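Local coordinates for Svp1-like protein 2 (Kluyveromyces lactis, PDB 4V16), which probably binds phosphatidylinositol 3,5-bisphosphate through its beta-propeller, as other members of the PROPPIN family do, and so associates with membranes, at residues Ile296-Arg301 against Asn323-Ile328; Lys238-Ser243 against Thr292-Val297. One frame throughout, in Å; residues are numbered along the deposited sequence.

Contact 1 (Ile296-Arg301 against Asn323-Ile328); sequences IVWPNR and NQRNEI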
ATOM      1  N   ILE A 296       2.276 -12.299   3.639  1.00 27.40           N
ATOM      2  CA  ILE A 296       1.270 -11.578   4.413  1.00 29.98           C
ATOM      3  C   ILE A 296       1.847 -11.217   5.775  1.00 30.14           C
ATOM      4  O   ILE A 296       2.214 -12.102   6.547  1.00 35.52           O
ATOM      5  CB  ILE A 296      -0.015 -12.409   4.616  1.00 30.61           C
ATOM      6  CG1 ILE A 296      -0.555 -12.921   3.279  1.00 28.01           C
ATOM      7  CG2 ILE A 296      -1.077 -11.584   5.336  1.00 31.71           C
ATOM      8  CD1 ILE A 296      -0.933 -11.833   2.294  1.00 34.52           C
ATOM      9  N   VAL A 297       1.928  -9.922   6.065  1.00 26.25           N
ATOM     10  CA  VAL A 297       2.449  -9.449   7.344  1.00 31.00           C
ATOM     11  C   VAL A 297       1.310  -9.150   8.315  1.00 29.84           C
ATOM     12  O   VAL A 297       0.395  -8.392   7.992  1.00 32.70           O
ATOM     13  CB  VAL A 297       3.316  -8.190   7.165  1.00 29.72           C
ATOM     14  CG1 VAL A 297       3.668  -7.575   8.514  1.00 27.94           C
ATOM     15  CG2 VAL A 297       4.580  -8.532   6.388  1.00 31.03           C
ATOM     16  N   TRP A 298       1.380  -9.748   9.501  1.00 30.11           N
ATOM     17  CA  TRP A 298       0.366  -9.552  10.532  1.00 33.01           C
ATOM     18  C   TRP A 298       0.909  -8.655  11.646  1.00 33.32           C
ATOM     19  O   TRP A 298       1.772  -9.082  12.412  1.00 31.77           O
ATOM     20  CB  TRP A 298      -0.078 -10.895  11.109  1.00 37.43           C
ATOM     21  CG  TRP A 298      -0.627 -11.843  10.086  1.00 34.89           C
ATOM     22  CD1 TRP A 298       0.041 -12.861   9.472  1.00 33.39           C
ATOM     23  CD2 TRP A 298      -1.961 -11.861   9.558  1.00 30.64           C
ATOM     24  NE1 TRP A 298      -0.792 -13.514   8.595  1.00 30.03           N
ATOM     25  CE2 TRP A 298      -2.025 -12.920   8.629  1.00 32.05           C
ATOM     26  CE3 TRP A 298      -3.105 -11.087   9.779  1.00 26.01           C
ATOM     27  CZ2 TRP A 298      -3.189 -13.225   7.923  1.00 30.88           C
ATOM     28  CZ3 TRP A 298      -4.259 -11.390   9.076  1.00 31.84           C
ATOM     29  CH2 TRP A 298      -4.290 -12.450   8.159  1.00 31.34           C
ATOM     30  N   PRO A 299       0.410  -7.409  11.744  1.00 34.48           N
ATOM     31  CA  PRO A 299       0.984  -6.458  12.707  1.00 32.31           C
ATOM     32  C   PRO A 299       0.811  -6.859  14.172  1.00 38.40           C
ATOM     33  O   PRO A 299       1.798  -6.881  14.909  1.00 38.99           O
ATOM     34  CB  PRO A 299       0.225  -5.157  12.415  1.00 30.23           C
ATOM     35  CG  PRO A 299      -1.035  -5.579  11.754  1.00 30.95           C
ATOM     36  CD  PRO A 299      -0.698  -6.812  10.975  1.00 32.36           C
ATOM     37  N   ASN A 300      -0.414  -7.164  14.588  1.00 38.99           N
ATOM     38  CA  ASN A 300      -0.684  -7.454  15.995  1.00 40.16           C
ATOM     39  C   ASN A 300       0.036  -8.709  16.490  1.00 41.34           C
ATOM     40  O   ASN A 300       0.549  -8.733  17.609  1.00 45.76           O
ATOM     41  CB  ASN A 300      -2.190  -7.593  16.227  1.00 41.00           C
ATOM     42  CG  ASN A 300      -2.925  -6.265  16.111  1.00 54.33           C
ATOM     43  OD1 ASN A 300      -2.353  -5.199  16.348  1.00 57.46           O
ATOM     44  ND2 ASN A 300      -4.202  -6.326  15.751  1.00 52.27           N
ATOM     45  N   ARG A 301       0.082  -9.742  15.655  1.00 41.17           N
ATOM     46  CA  ARG A 301       0.745 -10.991  16.023  1.00 36.76           C
ATOM     47  C   ARG A 301       2.245 -10.934  15.753  1.00 38.26           C
ATOM     48  O   ARG A 301       2.979 -11.846  16.133  1.00 38.26           O
ATOM     49  CB  ARG A 301       0.135 -12.166  15.257  1.00 40.65           C
ATOM     50  CG  ARG A 301      -1.372 -12.277  15.390  1.00 48.84           C
ATOM     51  CD  ARG A 301      -1.787 -13.534  16.135  1.00 54.59           C
ATOM     52  NE  ARG A 301      -1.572 -14.750  15.355  1.00 58.76           N
ATOM     53  CZ  ARG A 301      -2.292 -15.095  14.290  1.00 69.34           C
ATOM     54  NH1 ARG A 301      -3.270 -14.311  13.853  1.00 56.90           N
ATOM     55  NH2 ARG A 301      -2.024 -16.226  13.649  1.00 69.54           N
ATOM     56  N   ASN A 323       3.889 -22.045   3.059  1.00 43.84           N
ATOM     57  CA  ASN A 323       5.151 -22.722   3.341  1.00 41.26           C
ATOM     58  C   ASN A 323       5.687 -22.450   4.744  1.00 37.56           C
ATOM     59  O   ASN A 323       5.826 -23.373   5.547  1.00 49.91           O
ATOM     60  CB  ASN A 323       6.206 -22.317   2.308  1.00 48.80           C
ATOM     61  CG  ASN A 323       5.972 -22.954   0.951  1.00 53.06           C
ATOM     62  OD1 ASN A 323       5.355 -24.017   0.845  1.00 47.72           O
ATOM     63  ND2 ASN A 323       6.474 -22.312  -0.099  1.00 47.08           N
ATOM     64  N   GLN A 324       5.987 -21.186   5.034  1.00 41.30           N
ATOM     65  CA  GLN A 324       6.608 -20.812   6.303  1.00 42.36           C
ATOM     66  C   GLN A 324       5.783 -19.777   7.061  1.00 39.87           C
ATOM     67  O   GLN A 324       5.022 -19.010   6.470  1.00 40.51           O
ATOM     68  CB  GLN A 324       8.013 -20.283   6.060  1.00 42.04           C
ATOM     69  N   ARG A 325       5.949 -19.778   8.380  1.00 39.37           N
ATOM     70  CA  ARG A 325       5.311 -18.809   9.262  1.00 36.98           C
ATOM     71  C   ARG A 325       6.366 -18.268  10.221  1.00 40.42           C
ATOM     72  O   ARG A 325       6.840 -18.986  11.103  1.00 45.50           O
ATOM     73  CB  ARG A 325       4.151 -19.453  10.024  1.00 35.50           C
ATOM     74  CG  ARG A 325       3.369 -18.492  10.901  1.00 41.91           C
ATOM     75  CD  ARG A 325       2.149 -19.160  11.514  1.00 48.79           C
ATOM     76  NE  ARG A 325       1.006 -18.251  11.607  1.00 48.40           N
ATOM     77  CZ  ARG A 325       0.021 -18.172  10.713  1.00 49.11           C
ATOM     78  NH1 ARG A 325       0.018 -18.948   9.636  1.00 56.98           N
ATOM     79  NH2 ARG A 325      -0.971 -17.311  10.897  1.00 44.12           N
ATOM     80  N   ASN A 326       6.731 -17.001  10.040  1.00 40.32           N
ATOM     81  CA  ASN A 326       7.879 -16.422  10.730  1.00 38.74           C
ATOM     82  C   ASN A 326       7.525 -15.288  11.678  1.00 41.01           C
ATOM     83  O   ASN A 326       6.697 -14.432  11.367  1.00 47.04           O
ATOM     84  CB  ASN A 326       8.891 -15.913   9.705  1.00 36.43           C
ATOM     85  CG  ASN A 326       9.489 -17.029   8.878  1.00 42.39           C
ATOM     86  OD1 ASN A 326       9.876 -18.069   9.409  1.00 45.45           O
ATOM     87  ND2 ASN A 326       9.559 -16.823   7.568  1.00 48.13           N
ATOM     88  N   GLU A 327       8.166 -15.294  12.842  1.00 44.49           N
ATOM     89  CA  GLU A 327       8.128 -14.156  13.747  1.00 42.79           C
ATOM     90  C   GLU A 327       9.050 -13.079  13.182  1.00 45.41           C
ATOM     91  O   GLU A 327       9.987 -13.390  12.447  1.00 48.05           O
ATOM     92  CB  GLU A 327       8.549 -14.571  15.156  1.00 50.16           C
ATOM     93  CG  GLU A 327       7.720 -15.721  15.721  1.00 59.45           C
ATOM     94  CD  GLU A 327       8.164 -16.147  17.107  1.00 71.80           C
ATOM     95  OE1 GLU A 327       9.204 -15.645  17.584  1.00 71.12           O
ATOM     96  OE2 GLU A 327       7.472 -16.988  17.720  1.00 70.41           O
ATOM     97  N   ILE A 328       8.786 -11.819  13.516  1.00 48.36           N
ATOM     98  CA  ILE A 328       9.436 -10.703  12.832  1.00 52.84           C
ATOM     99  C   ILE A 328      10.965 -10.668  13.042  1.00 63.73           C
ATOM    100  O   ILE A 328      11.713 -10.815  12.073  1.00 66.56           O
ATOM    101  CB  ILE A 328       8.797  -9.356  13.256  1.00 52.56           C
ATOM    102  CG1 ILE A 328       7.336  -9.292  12.795  1.00 52.49           C
ATOM    103  CG2 ILE A 328       9.575  -8.177  12.692  1.00 57.48           C
ATOM    104  CD1 ILE A 328       7.123  -9.346  11.288  1.00 31.89           C
TER

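Contact 2 (Lys238-Ser243 against Thr292-Val297); sequences KLAVVS and TGLVIV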
ATOM      1  N   LYS A 238      -1.089 -10.565 -12.196  1.00 37.91           N
ATOM      2  CA  LYS A 238      -1.970 -11.066 -11.148  1.00 30.65           C
ATOM      3  C   LYS A 238      -2.232 -10.020 -10.071  1.00 29.99           C
ATOM      4  O   LYS A 238      -1.422  -9.118  -9.848  1.00 27.18           O
ATOM      5  CB  LYS A 238      -1.373 -12.325 -10.517  1.00 30.29           C
ATOM      6  CG  LYS A 238      -1.517 -13.562 -11.383  1.00 36.90           C
ATOM      7  CD  LYS A 238      -0.258 -14.408 -11.366  1.00 37.80           C
ATOM      8  CE  LYS A 238      -0.348 -15.542 -12.369  1.00 44.25           C
ATOM      9  NZ  LYS A 238       0.989 -15.902 -12.917  1.00 58.76           N
ATOM     10  N   LEU A 239      -3.376 -10.162  -9.408  1.00 34.02           N
ATOM     11  CA  LEU A 239      -3.785  -9.261  -8.340  1.00 29.20           C
ATOM     12  C   LEU A 239      -4.204 -10.060  -7.107  1.00 28.96           C
ATOM     13  O   LEU A 239      -5.173 -10.821  -7.150  1.00 26.53           O
ATOM     14  CB  LEU A 239      -4.934  -8.368  -8.813  1.00 29.37           C
ATOM     15  CG  LEU A 239      -5.454  -7.325  -7.823  1.00 24.85           C
ATOM     16  CD1 LEU A 239      -4.408  -6.250  -7.571  1.00 26.90           C
ATOM     17  CD2 LEU A 239      -6.750  -6.711  -8.331  1.00 35.06           C
ATOM     18  N   ALA A 240      -3.466  -9.889  -6.012  1.00 30.61           N
ATOM     19  CA  ALA A 240      -3.794 -10.543  -4.748  1.00 29.27           C
ATOM     20  C   ALA A 240      -4.771  -9.691  -3.942  1.00 26.08           C
ATOM     21  O   ALA A 240      -4.684  -8.464  -3.953  1.00 29.34           O
ATOM     22  CB  ALA A 240      -2.532 -10.806  -3.946  1.00 25.92           C
ATOM     23  N   VAL A 241      -5.698 -10.347  -3.249  1.00 24.19           N
ATOM     24  CA  VAL A 241      -6.715  -9.654  -2.462  1.00 27.85           C
ATOM     25  C   VAL A 241      -7.009 -10.406  -1.170  1.00 26.21           C
ATOM     26  O   VAL A 241      -7.082 -11.633  -1.164  1.00 28.94           O
ATOM     27  CB  VAL A 241      -8.032  -9.496  -3.256  1.00 31.55           C
ATOM     28  CG1 VAL A 241      -9.066  -8.724  -2.446  1.00 26.66           C
ATOM     29  CG2 VAL A 241      -7.777  -8.807  -4.589  1.00 27.97           C
ATOM     30  N   VAL A 242      -7.186  -9.659  -0.081  1.00 27.43           N
ATOM     31  CA  VAL A 242      -7.572 -10.235   1.205  1.00 25.29           C
ATOM     32  C   VAL A 242      -8.761  -9.472   1.787  1.00 27.99           C
ATOM     33  O   VAL A 242      -8.741  -8.243   1.870  1.00 28.03           O
ATOM     34  CB  VAL A 242      -6.402 -10.215   2.212  1.00 21.71           C
ATOM     35  CG1 VAL A 242      -6.852 -10.725   3.573  1.00 25.18           C
ATOM     36  CG2 VAL A 242      -5.237 -11.052   1.695  1.00 26.18           C
ATOM     37  N   SER A 243      -9.791 -10.212   2.189  1.00 32.94           N
ATOM     38  CA  SER A 243     -11.003  -9.623   2.751  1.00 31.54           C
ATOM     39  C   SER A 243     -11.043  -9.799   4.263  1.00 31.54           C
ATOM     40  O   SER A 243     -10.205 -10.498   4.833  1.00 29.73           O
ATOM     41  CB  SER A 243     -12.241 -10.261   2.126  1.00 34.26           C
ATOM     42  OG  SER A 243     -12.238 -11.663   2.331  1.00 35.43           O
ATOM     43  N   THR A 292       5.549 -15.607  -8.188  1.00 33.56           N
ATOM     44  CA  THR A 292       4.829 -16.771  -7.680  1.00 37.31           C
ATOM     45  C   THR A 292       4.924 -16.901  -6.156  1.00 37.26           C
ATOM     46  O   THR A 292       4.653 -17.967  -5.602  1.00 39.36           O
ATOM     47  CB  THR A 292       5.359 -18.074  -8.321  1.00 40.48           C
ATOM     48  OG1 THR A 292       6.786 -18.136  -8.182  1.00 41.72           O
ATOM     49  CG2 THR A 292       4.993 -18.136  -9.796  1.00 34.03           C
ATOM     50  N   GLY A 293       5.298 -15.817  -5.483  1.00 32.22           N
ATOM     51  CA  GLY A 293       5.440 -15.830  -4.036  1.00 34.89           C
ATOM     52  C   GLY A 293       4.878 -14.585  -3.377  1.00 34.06           C
ATOM     53  O   GLY A 293       5.141 -13.469  -3.825  1.00 33.97           O
ATOM     54  N   LEU A 294       4.103 -14.784  -2.313  1.00 32.91           N
ATOM     55  CA  LEU A 294       3.534 -13.685  -1.539  1.00 30.83           C
ATOM     56  C   LEU A 294       3.975 -13.751  -0.087  1.00 31.48           C
ATOM     57  O   LEU A 294       4.372 -14.810   0.405  1.00 29.59           O
ATOM     58  CB  LEU A 294       2.004 -13.702  -1.586  1.00 27.02           C
ATOM     59  CG  LEU A 294       1.307 -13.403  -2.911  1.00 33.19           C
ATOM     60  CD1 LEU A 294       1.329 -14.617  -3.825  1.00 46.40           C
ATOM     61  CD2 LEU A 294      -0.122 -12.955  -2.652  1.00 33.46           C
ATOM     62  N   VAL A 295       3.886 -12.614   0.596  1.00 29.72           N
ATOM     63  CA  VAL A 295       4.080 -12.564   2.036  1.00 27.36           C
ATOM     64  C   VAL A 295       2.982 -11.715   2.674  1.00 28.49           C
ATOM     65  O   VAL A 295       2.780 -10.562   2.291  1.00 28.83           O
ATOM     66  CB  VAL A 295       5.463 -11.995   2.412  1.00 28.16           C
ATOM     67  CG1 VAL A 295       5.582 -11.817   3.922  1.00 29.41           C
ATOM     68  CG2 VAL A 295       6.566 -12.909   1.908  1.00 34.72           C
ATOM     69  N   ILE A 296       2.276 -12.299   3.639  1.00 27.40           N
ATOM     70  CA  ILE A 296       1.270 -11.578   4.413  1.00 29.98           C
ATOM     71  C   ILE A 296       1.847 -11.217   5.775  1.00 30.14           C
ATOM     72  O   ILE A 296       2.214 -12.102   6.547  1.00 35.52           O
ATOM     73  CB  ILE A 296      -0.015 -12.409   4.616  1.00 30.61           C
ATOM     74  CG1 ILE A 296      -0.555 -12.921   3.279  1.00 28.01           C
ATOM     75  CG2 ILE A 296      -1.077 -11.584   5.336  1.00 31.71           C
ATOM     76  CD1 ILE A 296      -0.933 -11.833   2.294  1.00 34.52           C
ATOM     77  N   VAL A 297       1.928  -9.922   6.065  1.00 26.25           N
ATOM     78  CA  VAL A 297       2.449  -9.449   7.344  1.00 31.00           C
ATOM     79  C   VAL A 297       1.310  -9.150   8.315  1.00 29.84           C
ATOM     80  O   VAL A 297       0.395  -8.392   7.992  1.00 32.70           O
ATOM     81  CB  VAL A 297       3.316  -8.190   7.165  1.00 29.72           C
ATOM     82  CG1 VAL A 297       3.668  -7.575   8.514  1.00 27.94           C
ATOM     83  CG2 VAL A 297       4.580  -8.532   6.388  1.00 31.03           C
TER

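Contact 1 (Ile296-Arg301 against Asn323-Ile328)
R301 and R325 bring their guanidinium groups together between the two segments. The NH2 of R301 lies 3.1 Å from the NH2 of R325. Both atoms are donors, so this is no hydrogen bond, and two positive groups end up as neighbours. The two guanidinium planes are only 15° apart. R301 NH2 comes to the edge of the R325 group, near its plane. The side chains reach this point differently. R325 starts with CG anti to its backbone N (chi1 -176°), runs straight through chi2 and bends at chi3. R301 bends at chi2 and again at chi3.

D305, outside both segments on the intervening strand 303-312, probably offsets part of the charge. OD1 of D305 forms a salt bridge with R325 NH1. Its OD2 accepts a hydrogen bond from W298 NE1, so one carboxylate engages both segments. The indole nitrogen NE1 of W298 is 4.4 Å from R325 NH2, an oblique approach without a bond. One face of the W298 ring carries CG2 of I296, which sits 3.5 Å above the plane and is offset toward the rim. Weak hydrogen bonds also lead away, from R325 NH2 to K276 O and from R301 NH1 to S281 OG.

The contact joins the end of the second strand of a four-stranded antiparallel sheet, and the turn after it, to the fourth strand, with the third between them. It belongs to the last blade of a seven-bladed beta-propeller.

Contact 2 (Lys238-Ser243 against Thr292-Val297)
A240 and L294 meet without a flat group from either segment, so no ring face or edge is used between them. All the touching groups are aliphatic. A ring comes from W288, on the neighbouring strand 285-288, whose side chain touches both A240 and L294.

The closest pair is the methyl CB of A240 against one branch of L294. CD2 of L294 lies 3.5 Å from CB of A240. The other branch, CD1 of L294, is 5.4 Å from CB of A240. In L294, chi1 of -68° sets CG anti to the carbonyl carbon, and chi2 of 79° turns the CD2 branch to the small alanine. Two residues further along each strand the pattern repeats, more loosely. CG2 of V242 faces CD1 of I296 at 4.4 Å. All four side chains leave the backbone toward the opposite segment, and all four are buried.

No hydrogen bond links the two segments. The CA atoms of A240 and L294 are 8.6 Å apart, and those of V242 and I296 are 9.5 Å apart. Such spacing fits two sheets packed face to face, not strands paired edge to edge. Alternate residues do the work, as expected when one face of each strand is turned to the other.

Strand 238-243 is the second of its blade, paired with strands 227-232 and 247-252. Strand 293-298 is the second of the last blade, between strands 285-288 and 303-312. I286 on strand 285-288 touches both V242 and I296, and F307 on strand 303-312 also packs on I296.

From the N terminus, the chain builds five blades before it reaches strand 238-243, in the sixth blade of the propeller. It completes that blade, passing through the engineered Gly-Ser linker, and enters the last one. Contact 2 closes this excursion of 48 residues when strand 293-298 arrives. Contact 1 begins on the same strand, with I296 and V297 common to both. It closes a shorter path of 21 residues, through strand 303-312 to strand 317-327. The two contacts therefore follow one another with a small overlap, and neither encloses the other. Contact 2 ties adjacent blades together; contact 1 ties strands within the last blade. Their centres are about 13 Å apart.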